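Local coordinates for Dbv8 protein (Nonomuraea, PDB 4MFZ), which probably transfers long-chain acyl groups from acyl-CoA to a glycopeptide antibiotic precursor, as an N-acyltransferase of the GNAT type, at residues E96-E101 with V132-A137; G222-D227 with L274-G279; A264-E269 with V319-L324. One frame throughout, in Å; residues are numbered along the deposited sequence.

Interaction 1 (E96-E101 with V132-A137); sequences ERAHHE and VYVFLA
His99 and Ala98 of helix 89-104 meet Val134 and Ala137 of helix 130-148 in a helix-helix packing of the all-helical N-terminal part of the chain. The axes of the two segments come within 9.5 Å at a signed crossing angle of -55°, and the backbones are nearest at His99 CA and Val134 CA, 5.7 Å apart. Ala98 and Ala137 both point toward the opposing helix, and the side chain of each contributes only a methyl.

The valine touches with both branches. Its CG1 lies anti to the backbone N (chi1 178°) and reaches toward the backbone of His99, 4.4 Å from His99 N, whereas CG2 lies anti to the carbonyl carbon and meets Ala98 CB at 4.1 Å. Val134 also packs on Leu95 and Leu102, so helix 89-104 supports it one turn to each side of the crossing.

The imidazole of His99 extends across to the next turn of the partner helix. With CG anti to the backbone N (chi1 162°), the ring swings over to Ala137, where CE1 comes to 3.4 Å from Ala137 O, the carbonyl standing oblique to the ring. The polar end of this buried side chain is held by Thr138: ND1 is hydrogen-bonded to Thr138 OG1, which also bonds to Val134 O, so the hydroxyl links the histidine to the helix backbone and helps fix the rotation of the ring. Pro49 and Val53 of a loop also pack on His99. Across the interface, the alanine methyl adds to the histidine contact, with Ala137 CB lying 4.2 Å from His99 ND1.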
loop_
_atom_site.group_PDB
_atom_site.type_symbol
_atom_site.label_atom_id
_atom_site.label_comp_id
_atom_site.label_asym_id
_atom_site.label_seq_id
_atom_site.Cartn_x
_atom_site.Cartn_y
_atom_site.Cartn_z
ATOM N N GLU A 96 18.521 7.717 -4.061
ATOM C CA GLU A 96 18.708 8.321 -5.369
ATOM C C GLU A 96 18.279 7.388 -6.496
ATOM O O GLU A 96 17.513 7.775 -7.399
ATOM C CB GLU A 96 20.209 8.582 -5.534
ATOM C CG GLU A 96 20.504 9.988 -5.943
ATOM C CD GLU A 96 21.969 10.340 -5.809
ATOM O OE1 GLU A 96 22.843 9.430 -5.802
ATOM O OE2 GLU A 96 22.220 11.550 -5.690
ATOM N N ARG A 97 18.842 6.185 -6.461
ATOM C CA ARG A 97 18.618 5.186 -7.511
ATOM C C ARG A 97 17.240 4.525 -7.423
ATOM O O ARG A 97 16.612 4.270 -8.450
ATOM C CB ARG A 97 19.782 4.159 -7.525
ATOM C CG ARG A 97 21.078 4.820 -7.980
ATOM C CD ARG A 97 22.360 4.094 -7.574
ATOM N NE ARG A 97 23.557 4.824 -8.037
ATOM C CZ ARG A 97 23.957 5.996 -7.542
ATOM N NH1 ARG A 97 23.289 6.602 -6.527
ATOM N NH2 ARG A 97 25.057 6.563 -8.029
ATOM N N ALA A 98 16.759 4.256 -6.213
ATOM C CA ALA A 98 15.362 3.819 -6.002
ATOM C C ALA A 98 14.361 4.831 -6.564
ATOM O O ALA A 98 13.433 4.452 -7.241
ATOM C CB ALA A 98 15.076 3.571 -4.519
ATOM N N HIS A 99 14.544 6.109 -6.258
ATOM C CA HIS A 99 13.703 7.172 -6.807
ATOM C C HIS A 99 13.747 7.185 -8.334
ATOM O O HIS A 99 12.721 7.341 -9.005
ATOM C CB HIS A 99 14.151 8.516 -6.245
ATOM C CG HIS A 99 13.662 9.693 -7.035
ATOM N ND1 HIS A 99 12.354 10.057 -7.075
ATOM C CD2 HIS A 99 14.347 10.585 -7.859
ATOM C CE1 HIS A 99 12.227 11.133 -7.876
ATOM N NE2 HIS A 99 13.439 11.435 -8.371
ATOM N N HIS A 100 14.942 6.994 -8.877
ATOM C CA HIS A 100 15.138 6.991 -10.309
ATOM C C HIS A 100 14.332 5.896 -10.944
ATOM O O HIS A 100 13.712 6.134 -11.966
ATOM C CB HIS A 100 16.631 6.867 -10.672
ATOM C CG HIS A 100 16.923 7.133 -12.133
ATOM N ND1 HIS A 100 18.179 7.108 -12.643
ATOM C CD2 HIS A 100 16.069 7.473 -13.194
ATOM C CE1 HIS A 100 18.125 7.395 -13.967
ATOM N NE2 HIS A 100 16.831 7.621 -14.294
ATOM N N GLU A 101 14.338 4.701 -10.331
ATOM C CA GLU A 101 13.601 3.527 -10.802
ATOM C C GLU A 101 12.101 3.859 -10.917
ATOM O O GLU A 101 11.464 3.447 -11.882
ATOM C CB GLU A 101 13.832 2.315 -9.867
ATOM C CG GLU A 101 13.068 1.028 -10.203
ATOM C CD GLU A 101 13.360 -0.167 -9.246
ATOM O OE1 GLU A 101 13.459 -0.019 -7.982
ATOM O OE2 GLU A 101 13.468 -1.301 -9.764
ATOM N N VAL A 132 9.443 6.100 3.108
ATOM C CA VAL A 132 8.927 7.443 3.291
ATOM C C VAL A 132 9.781 8.399 2.499
ATOM O O VAL A 132 9.270 9.258 1.791
ATOM C CB VAL A 132 8.955 7.873 4.781
ATOM C CG1 VAL A 132 8.404 9.282 4.949
ATOM C CG2 VAL A 132 8.161 6.894 5.612
ATOM N N TYR A 133 11.104 8.265 2.616
ATOM C CA TYR A 133 12.012 9.155 1.875
ATOM C C TYR A 133 11.901 8.964 0.364
ATOM O O TYR A 133 11.835 9.941 -0.355
ATOM C CB TYR A 133 13.457 9.023 2.371
ATOM C CG TYR A 133 13.556 9.297 3.853
ATOM C CD1 TYR A 133 13.151 10.512 4.370
ATOM C CD2 TYR A 133 13.991 8.314 4.737
ATOM C CE1 TYR A 133 13.208 10.769 5.734
ATOM C CE2 TYR A 133 14.062 8.566 6.091
ATOM C CZ TYR A 133 13.669 9.803 6.573
ATOM O OH TYR A 133 13.730 10.059 7.914
ATOM N N VAL A 134 11.793 7.724 -0.098
ATOM C CA VAL A 134 11.555 7.473 -1.539
ATOM C C VAL A 134 10.206 8.128 -1.947
ATOM O O VAL A 134 10.101 8.780 -2.987
ATOM C CB VAL A 134 11.517 5.964 -1.860
ATOM C CG1 VAL A 134 11.234 5.739 -3.330
ATOM C CG2 VAL A 134 12.833 5.300 -1.504
ATOM N N PHE A 135 9.187 7.972 -1.097
ATOM C CA PHE A 135 7.873 8.595 -1.368
ATOM C C PHE A 135 7.977 10.107 -1.521
ATOM O O PHE A 135 7.560 10.656 -2.536
ATOM C CB PHE A 135 6.914 8.270 -0.252
ATOM C CG PHE A 135 5.482 8.439 -0.617
ATOM C CD1 PHE A 135 4.768 7.380 -1.174
ATOM C CD2 PHE A 135 4.818 9.656 -0.367
ATOM C CE1 PHE A 135 3.407 7.542 -1.508
ATOM C CE2 PHE A 135 3.473 9.809 -0.688
ATOM C CZ PHE A 135 2.771 8.751 -1.260
ATOM N N LEU A 136 8.545 10.777 -0.515
ATOM C CA LEU A 136 8.667 12.240 -0.524
ATOM C C LEU A 136 9.518 12.743 -1.707
ATOM O O LEU A 136 9.129 13.713 -2.389
ATOM C CB LEU A 136 9.248 12.762 0.792
ATOM C CG LEU A 136 8.555 12.483 2.130
ATOM C CD1 LEU A 136 9.417 13.008 3.284
ATOM C CD2 LEU A 136 7.153 13.114 2.130
ATOM N N ALA A 137 10.647 12.066 -1.966
ATOM C CA ALA A 137 11.520 12.390 -3.118
ATOM C C ALA A 137 10.752 12.337 -4.454
ATOM O O ALA A 137 11.040 13.082 -5.366
ATOM C CB ALA A 137 12.710 11.430 -3.157
#

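Interaction 2 (G222-D227 with L274-G279); sequences GPLIPD and LQLRRG. With MFK (decanoyl-CoA), chain B.
Leu276 reaches from helix 272-277 to Leu224 in the loop before helix 226-243 and to Pro226 in its first turn, in the acyl-CoA pocket of the GNAT-like domain. Its CB lies against the end of the decanoyl chain, 3.7 Å from CCG of decanoyl-CoA. From there CG is directed anti to the carbonyl carbon (chi1 -62°), which carries the branch away from the ligand and across to the loop 222-225. The two methyls then divide. CD1 meets Leu224, 3.7 Å from Leu224 CG, and is 3.5 Å from Leu224 O; CD2 turns to the proline and rests 4.0 Å from Pro226 CA. Tyr229 and Tyr230 of helix 226-243 also touch this leucine.

At the exposed margin the extended Gln275 crosses Pro226 at about a right angle, its NE2 coming to 3.7 Å from Pro226 CG. Leu224 also borders the ligand. Its CD2 lies beside the acyl tail, 3.9 Å from CCG of decanoyl-CoA. The residue is the centre of an inverse gamma turn, and its backbone N donates to the pyrophosphate oxygen OAX of decanoyl-CoA at 2.7 Å, with an N-H...O angle of 145°.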
loop_
_atom_site.group_PDB
_atom_site.type_symbol
_atom_site.label_atom_id
_atom_site.label_comp_id
_atom_site.label_asym_id
_atom_site.label_seq_id
_atom_site.Cartn_x
_atom_site.Cartn_y
_atom_site.Cartn_z
ATOM N N GLY A 222 -13.395 4.600 8.036
ATOM C CA GLY A 222 -14.559 4.101 8.786
ATOM C C GLY A 222 -15.321 2.937 8.120
ATOM O O GLY A 222 -14.897 2.410 7.082
ATOM N N PRO A 223 -16.461 2.542 8.720
ATOM C CA PRO A 223 -17.232 1.400 8.266
ATOM C C PRO A 223 -17.686 1.561 6.823
ATOM O O PRO A 223 -17.965 2.679 6.370
ATOM C CB PRO A 223 -18.479 1.377 9.184
ATOM C CG PRO A 223 -18.288 2.422 10.209
ATOM C CD PRO A 223 -17.087 3.267 9.850
ATOM N N LEU A 224 -17.814 0.445 6.129
ATOM C CA LEU A 224 -18.188 0.471 4.726
ATOM C C LEU A 224 -19.707 0.582 4.548
ATOM O O LEU A 224 -20.340 -0.353 4.077
ATOM C CB LEU A 224 -17.654 -0.800 4.079
ATOM C CG LEU A 224 -17.634 -0.916 2.564
ATOM C CD1 LEU A 224 -16.755 0.155 1.918
ATOM C CD2 LEU A 224 -17.139 -2.314 2.222
ATOM N N ILE A 225 -20.317 1.706 4.911
ATOM C CA ILE A 225 -21.751 1.829 4.660
ATOM C C ILE A 225 -22.017 1.774 3.142
ATOM O O ILE A 225 -21.213 2.261 2.327
ATOM C CB ILE A 225 -22.431 3.068 5.317
ATOM C CG1 ILE A 225 -21.973 4.386 4.677
ATOM C CG2 ILE A 225 -22.254 3.044 6.846
ATOM C CD1 ILE A 225 -22.704 5.617 5.207
ATOM N N PRO A 226 -23.127 1.148 2.762
ATOM C CA PRO A 226 -23.486 1.020 1.338
ATOM C C PRO A 226 -23.367 2.315 0.519
ATOM O O PRO A 226 -22.907 2.265 -0.633
ATOM C CB PRO A 226 -24.944 0.531 1.404
ATOM C CG PRO A 226 -24.990 -0.270 2.677
ATOM C CD PRO A 226 -24.108 0.487 3.647
ATOM N N ASP A 227 -23.762 3.458 1.100
ATOM C CA ASP A 227 -23.750 4.728 0.371
ATOM C C ASP A 227 -22.325 5.135 -0.038
ATOM O O ASP A 227 -22.106 5.660 -1.122
ATOM C CB ASP A 227 -24.386 5.880 1.204
ATOM C CG ASP A 227 -25.892 5.935 1.084
ATOM O OD1 ASP A 227 -26.484 5.151 0.310
ATOM O OD2 ASP A 227 -26.509 6.796 1.766
ATOM N N LEU A 274 -21.619 -8.627 4.453
ATOM C CA LEU A 274 -22.497 -9.643 3.884
ATOM C C LEU A 274 -23.371 -9.074 2.779
ATOM O O LEU A 274 -23.529 -9.681 1.724
ATOM C CB LEU A 274 -23.361 -10.333 4.948
ATOM C CG LEU A 274 -22.629 -10.999 6.100
ATOM C CD1 LEU A 274 -23.666 -11.673 7.001
ATOM C CD2 LEU A 274 -21.552 -11.994 5.647
ATOM N N GLN A 275 -23.942 -7.905 3.017
ATOM C CA GLN A 275 -24.728 -7.269 1.977
ATOM C C GLN A 275 -23.898 -6.918 0.718
ATOM O O GLN A 275 -24.282 -7.275 -0.414
ATOM C CB GLN A 275 -25.428 -6.017 2.527
ATOM C CG GLN A 275 -26.013 -5.143 1.427
ATOM C CD GLN A 275 -26.780 -3.940 1.957
ATOM O OE1 GLN A 275 -27.164 -3.894 3.130
ATOM N NE2 GLN A 275 -27.021 -2.963 1.076
ATOM N N LEU A 276 -22.773 -6.221 0.905
ATOM C CA LEU A 276 -22.072 -5.646 -0.251
ATOM C C LEU A 276 -21.369 -6.684 -1.111
ATOM O O LEU A 276 -21.275 -6.516 -2.315
ATOM C CB LEU A 276 -21.130 -4.482 0.139
ATOM C CG LEU A 276 -21.861 -3.277 0.779
ATOM C CD1 LEU A 276 -20.838 -2.255 1.224
ATOM C CD2 LEU A 276 -22.830 -2.643 -0.204
ATOM N N ARG A 277 -20.913 -7.754 -0.506
ATOM C CA ARG A 277 -20.214 -8.818 -1.249
ATOM C C ARG A 277 -21.132 -9.637 -2.202
ATOM O O ARG A 277 -20.646 -10.301 -3.131
ATOM C CB ARG A 277 -19.457 -9.715 -0.278
ATOM C CG ARG A 277 -20.283 -10.759 0.464
ATOM C CD ARG A 277 -19.397 -11.446 1.497
ATOM N NE ARG A 277 -20.052 -12.605 2.113
ATOM C CZ ARG A 277 -19.458 -13.454 2.932
ATOM N NH1 ARG A 277 -18.189 -13.292 3.247
ATOM N NH2 ARG A 277 -20.140 -14.480 3.430
ATOM N N ARG A 278 -22.443 -9.568 -2.000
ATOM C CA ARG A 278 -23.396 -10.211 -2.935
ATOM C C ARG A 278 -23.252 -9.677 -4.371
ATOM O O ARG A 278 -23.719 -10.302 -5.319
ATOM C CB ARG A 278 -24.854 -10.020 -2.487
ATOM C CG ARG A 278 -25.175 -10.659 -1.165
ATOM C CD ARG A 278 -26.601 -10.317 -0.746
ATOM N NE ARG A 278 -26.917 -11.008 0.498
ATOM C CZ ARG A 278 -27.423 -10.444 1.585
ATOM N NH1 ARG A 278 -27.739 -9.158 1.610
ATOM N NH2 ARG A 278 -27.636 -11.191 2.655
ATOM N N GLY A 279 -22.599 -8.523 -4.535
ATOM C CA GLY A 279 -22.413 -7.937 -5.857
ATOM C C GLY A 279 -21.201 -8.525 -6.548
ATOM O O GLY A 279 -20.895 -8.181 -7.688
HETATM C CCG MFK B . -17.792 -5.914 1.013
HETATM C CCF MFK B . -17.838 -6.004 -0.512
HETATM C CCE MFK B . -16.440 -5.831 -1.066
HETATM C CCD MFK B . -15.725 -7.156 -0.971
HETATM C CCC MFK B . -14.598 -7.155 -1.985
HETATM C CCB MFK B . -13.268 -7.241 -1.277
HETATM C CCA MFK B . -12.219 -7.591 -2.318
HETATM C CBZ MFK B . -11.267 -6.411 -2.440
HETATM C CAK MFK B . -9.904 -6.806 -1.907
HETATM C CAJ MFK B . -9.552 -5.942 -0.688
HETATM O OAL MFK B . -9.911 -4.764 -0.594
HETATM S SAI MFK B . -8.586 -6.783 0.507
HETATM C CAH MFK B . -8.426 -5.529 1.848
HETATM C CAG MFK B . -9.725 -5.347 2.640
HETATM N NAF MFK B . -9.482 -4.262 3.605
HETATM C CAE MFK B . -9.583 -4.428 4.936
HETATM O OAM MFK B . -9.931 -5.475 5.477
HETATM C CAD MFK B . -9.270 -3.168 5.771
HETATM C CAC MFK B . -9.650 -3.405 7.246
HETATM N NAB MFK B . -11.075 -3.775 7.368
HETATM C CAA MFK B . -11.965 -2.822 7.683
HETATM O OAO MFK B . -11.644 -1.639 7.871
HETATM C CAN MFK B . -13.425 -3.270 7.846
HETATM O OAU MFK B . -13.517 -4.712 7.919
HETATM C CAP MFK B . -14.362 -2.714 6.751
HETATM C CAR MFK B . -13.859 -3.144 5.382
HETATM C CAS MFK B . -14.452 -1.191 6.767
HETATM C CAQ MFK B . -15.762 -3.283 6.967
HETATM O OAT MFK B . -16.195 -2.884 8.249
HETATM P PAV MFK B . -17.748 -2.634 8.601
HETATM O OAX MFK B . -18.373 -1.724 7.628
HETATM O OAW MFK B . -17.834 -2.303 10.054
HETATM O OAY MFK B . -18.250 -4.140 8.334
HETATM P PAZ MFK B . -19.599 -4.830 8.863
HETATM O OBA MFK B . -19.775 -6.121 7.973
HETATM O OBB MFK B . -20.793 -3.962 8.788
HETATM O "O5'" MFK B . -19.223 -5.462 10.295
HETATM C "C5'" MFK B . -20.124 -6.213 11.077
HETATM C "C4'" MFK B . -19.418 -6.546 12.396
HETATM O "O4'" MFK B . -17.986 -6.901 12.265
HETATM C "C3'" MFK B . -19.412 -5.356 13.325
HETATM O "O3'" MFK B . -19.438 -5.861 14.660
HETATM P PBV MFK B . -20.450 -5.181 15.729
HETATM O OBW MFK B . -19.746 -3.792 16.017
HETATM O OBY MFK B . -20.355 -6.154 17.027
HETATM O OBX MFK B . -21.802 -4.902 15.249
HETATM C "C2'" MFK B . -18.056 -4.724 12.996
HETATM O "O2'" MFK B . -17.577 -3.846 13.997
HETATM C "C1'" MFK B . -17.164 -5.926 12.924
HETATM N N9 MFK B . -15.953 -5.650 12.106
HETATM C C8 MFK B . -15.899 -5.560 10.772
HETATM N N7 MFK B . -14.627 -5.313 10.431
HETATM C C5 MFK B . -13.887 -5.309 11.551
HETATM C C4 MFK B . -14.719 -5.514 12.578
HETATM N N3 MFK B . -14.246 -5.599 13.830
HETATM C C2 MFK B . -12.831 -5.355 14.212
HETATM N N1 MFK B . -12.021 -5.132 12.998
HETATM C C6 MFK B . -12.569 -5.128 11.774
HETATM N N6 MFK B . -11.786 -4.931 10.715
#

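Interaction 3 (A264-E269 with V319-L324); sequences AEYLAE and VVTHLL
Tyr266 and His322 form the dense part of this contact, where the loop before helix 272-277 faces the C-terminal turns of helix 314-324. Their rings lie nearly perpendicular, with planes at 87° and centroids 5.4 Å apart, in an oblique pairing. The histidine has CG anti to its backbone N (chi1 -161°), which directs the imidazole toward the tyrosine. His322 CB lies 3.7 Å from Tyr266 OH, while the closer approach of the phenol oxygen to the imidazole is doubtful. Trp329 meets the imidazole as well, and Arg327 touches both side chains.

Packing is looser toward solvent. Thr321, an exposed residue, only skirts the phenol, with OG1 4.0 Å from Tyr266 CE1 and oblique to the ring. Glu265 starts out toward the helix but makes no contact with 319-324; its carboxylate pairs with Arg327 in a salt bridge.

Next along the loop, Leu267 turns from this pair to Thr314 and Leu315 and touches decanoyl-CoA. The contact thus joins loop and helix at the outer margin of the acyl-CoA pocket of the GNAT-like C-terminal domain.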
loop_
_atom_site.group_PDB
_atom_site.type_symbol
_atom_site.label_atom_id
_atom_site.label_comp_id
_atom_site.label_asym_id
_atom_site.label_seq_id
_atom_site.Cartn_x
_atom_site.Cartn_y
_atom_site.Cartn_z
ATOM N N ALA A 264 -20.745 -15.599 7.083
ATOM C CA ALA A 264 -22.215 -15.620 7.225
ATOM C C ALA A 264 -22.666 -16.435 8.436
ATOM O O ALA A 264 -23.807 -16.304 8.884
ATOM C CB ALA A 264 -22.896 -16.129 5.947
ATOM N N GLU A 265 -21.764 -17.259 8.970
ATOM C CA GLU A 265 -22.051 -18.072 10.149
ATOM C C GLU A 265 -22.054 -17.216 11.429
ATOM O O GLU A 265 -22.689 -17.568 12.442
ATOM C CB GLU A 265 -21.011 -19.189 10.273
ATOM C CG GLU A 265 -21.597 -20.543 10.650
ATOM C CD GLU A 265 -20.603 -21.484 11.324
ATOM O OE1 GLU A 265 -19.550 -21.799 10.731
ATOM O OE2 GLU A 265 -20.901 -21.930 12.452
ATOM N N TYR A 266 -21.375 -16.077 11.352
ATOM C CA TYR A 266 -21.029 -15.275 12.515
ATOM C C TYR A 266 -21.605 -13.880 12.556
ATOM O O TYR A 266 -21.992 -13.414 13.612
ATOM C CB TYR A 266 -19.514 -15.163 12.604
ATOM C CG TYR A 266 -18.875 -16.493 12.957
ATOM C CD1 TYR A 266 -18.917 -16.977 14.272
ATOM C CD2 TYR A 266 -18.264 -17.291 11.972
ATOM C CE1 TYR A 266 -18.348 -18.200 14.600
ATOM C CE2 TYR A 266 -17.685 -18.516 12.301
ATOM C CZ TYR A 266 -17.729 -18.962 13.612
ATOM O OH TYR A 266 -17.159 -20.167 13.972
ATOM N N LEU A 267 -21.639 -13.220 11.407
ATOM C CA LEU A 267 -21.976 -11.809 11.348
ATOM C C LEU A 267 -23.472 -11.643 11.268
ATOM O O LEU A 267 -24.175 -12.536 10.796
ATOM C CB LEU A 267 -21.309 -11.137 10.150
ATOM C CG LEU A 267 -19.794 -11.141 10.060
ATOM C CD1 LEU A 267 -19.404 -10.379 8.800
ATOM C CD2 LEU A 267 -19.102 -10.567 11.298
ATOM N N ALA A 268 -23.944 -10.497 11.746
ATOM C CA ALA A 268 -25.371 -10.223 11.846
ATOM C C ALA A 268 -25.963 -9.889 10.485
ATOM O O ALA A 268 -25.249 -9.495 9.544
ATOM C CB ALA A 268 -25.636 -9.105 12.848
ATOM N N GLU A 269 -27.280 -10.046 10.391
ATOM C CA GLU A 269 -27.991 -9.911 9.131
ATOM C C GLU A 269 -27.758 -8.575 8.422
ATOM O O GLU A 269 -27.685 -8.535 7.203
ATOM C CB GLU A 269 -29.482 -10.170 9.328
ATOM C CG GLU A 269 -29.786 -11.627 9.655
ATOM C CD GLU A 269 -31.057 -12.151 8.988
ATOM O OE1 GLU A 269 -31.969 -11.340 8.667
ATOM O OE2 GLU A 269 -31.137 -13.389 8.789
ATOM N N VAL A 319 -13.580 -14.384 15.024
ATOM C CA VAL A 319 -12.274 -14.816 14.539
ATOM C C VAL A 319 -11.624 -15.738 15.571
ATOM O O VAL A 319 -11.268 -16.872 15.249
ATOM C CB VAL A 319 -11.354 -13.629 14.170
ATOM C CG1 VAL A 319 -9.937 -14.114 13.924
ATOM C CG2 VAL A 319 -11.883 -12.920 12.931
ATOM N N VAL A 320 -11.536 -15.263 16.813
ATOM C CA VAL A 320 -10.934 -16.010 17.923
ATOM C C VAL A 320 -11.658 -17.324 18.233
ATOM O O VAL A 320 -11.009 -18.405 18.334
ATOM C CB VAL A 320 -10.806 -15.114 19.179
ATOM C CG1 VAL A 320 -10.616 -15.936 20.455
ATOM C CG2 VAL A 320 -9.668 -14.108 18.976
ATOM N N THR A 321 -12.991 -17.262 18.373
ATOM C CA THR A 321 -13.746 -18.466 18.708
ATOM C C THR A 321 -13.553 -19.543 17.639
ATOM O O THR A 321 -13.312 -20.707 17.974
ATOM C CB THR A 321 -15.256 -18.231 19.010
ATOM O OG1 THR A 321 -16.003 -18.178 17.792
ATOM C CG2 THR A 321 -15.495 -16.984 19.840
ATOM N N HIS A 322 -13.623 -19.147 16.368
ATOM C CA HIS A 322 -13.450 -20.067 15.233
ATOM C C HIS A 322 -12.099 -20.762 15.271
ATOM O O HIS A 322 -12.003 -21.990 15.125
ATOM C CB HIS A 322 -13.592 -19.267 13.956
ATOM C CG HIS A 322 -13.879 -20.081 12.723
ATOM N ND1 HIS A 322 -12.953 -20.275 11.743
ATOM C CD2 HIS A 322 -15.038 -20.708 12.295
ATOM C CE1 HIS A 322 -13.503 -20.993 10.756
ATOM N NE2 HIS A 322 -14.777 -21.258 11.094
ATOM N N LEU A 323 -11.042 -19.974 15.450
ATOM C CA LEU A 323 -9.678 -20.493 15.547
ATOM C C LEU A 323 -9.440 -21.375 16.787
ATOM O O LEU A 323 -8.815 -22.429 16.684
ATOM C CB LEU A 323 -8.668 -19.332 15.518
ATOM C CG LEU A 323 -8.394 -18.685 14.143
ATOM C CD1 LEU A 323 -7.368 -17.554 14.216
ATOM C CD2 LEU A 323 -7.918 -19.730 13.151
ATOM N N LEU A 324 -9.929 -20.937 17.951
ATOM C CA LEU A 324 -9.810 -21.717 19.194
ATOM C C LEU A 324 -10.564 -23.054 19.107
ATOM O O LEU A 324 -10.139 -24.051 19.722
ATOM C CB LEU A 324 -10.208 -20.909 20.442
ATOM C CG LEU A 324 -9.208 -19.866 20.974
ATOM C CD1 LEU A 324 -9.738 -19.180 22.237
ATOM C CD2 LEU A 324 -7.842 -20.499 21.243
#

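From the N terminus, interaction 1 closes first, bringing two N-terminal helices together across a 30-residue connection before the sheet begins at residue 193. It stands apart from the others, on the opposite side of the chain's centre, and its nearest atoms are about 19 Å from those of interaction 2. Interactions 2 and 3 cross: 222-227 opens, 264-269 follows, 274-279 closes interaction 2, and 319-324 closes interaction 3, over loops of 46 and 49 residues. The two touch, Leu274 CD1 packing 3.7 Å from Ala268 O. Interaction 2 ties the start of helix 226-243 and its preceding loop to helix 272-277; interaction 3 ties the loop before helix 272-277 to helix 314-324, beside the decanoyl-CoA site.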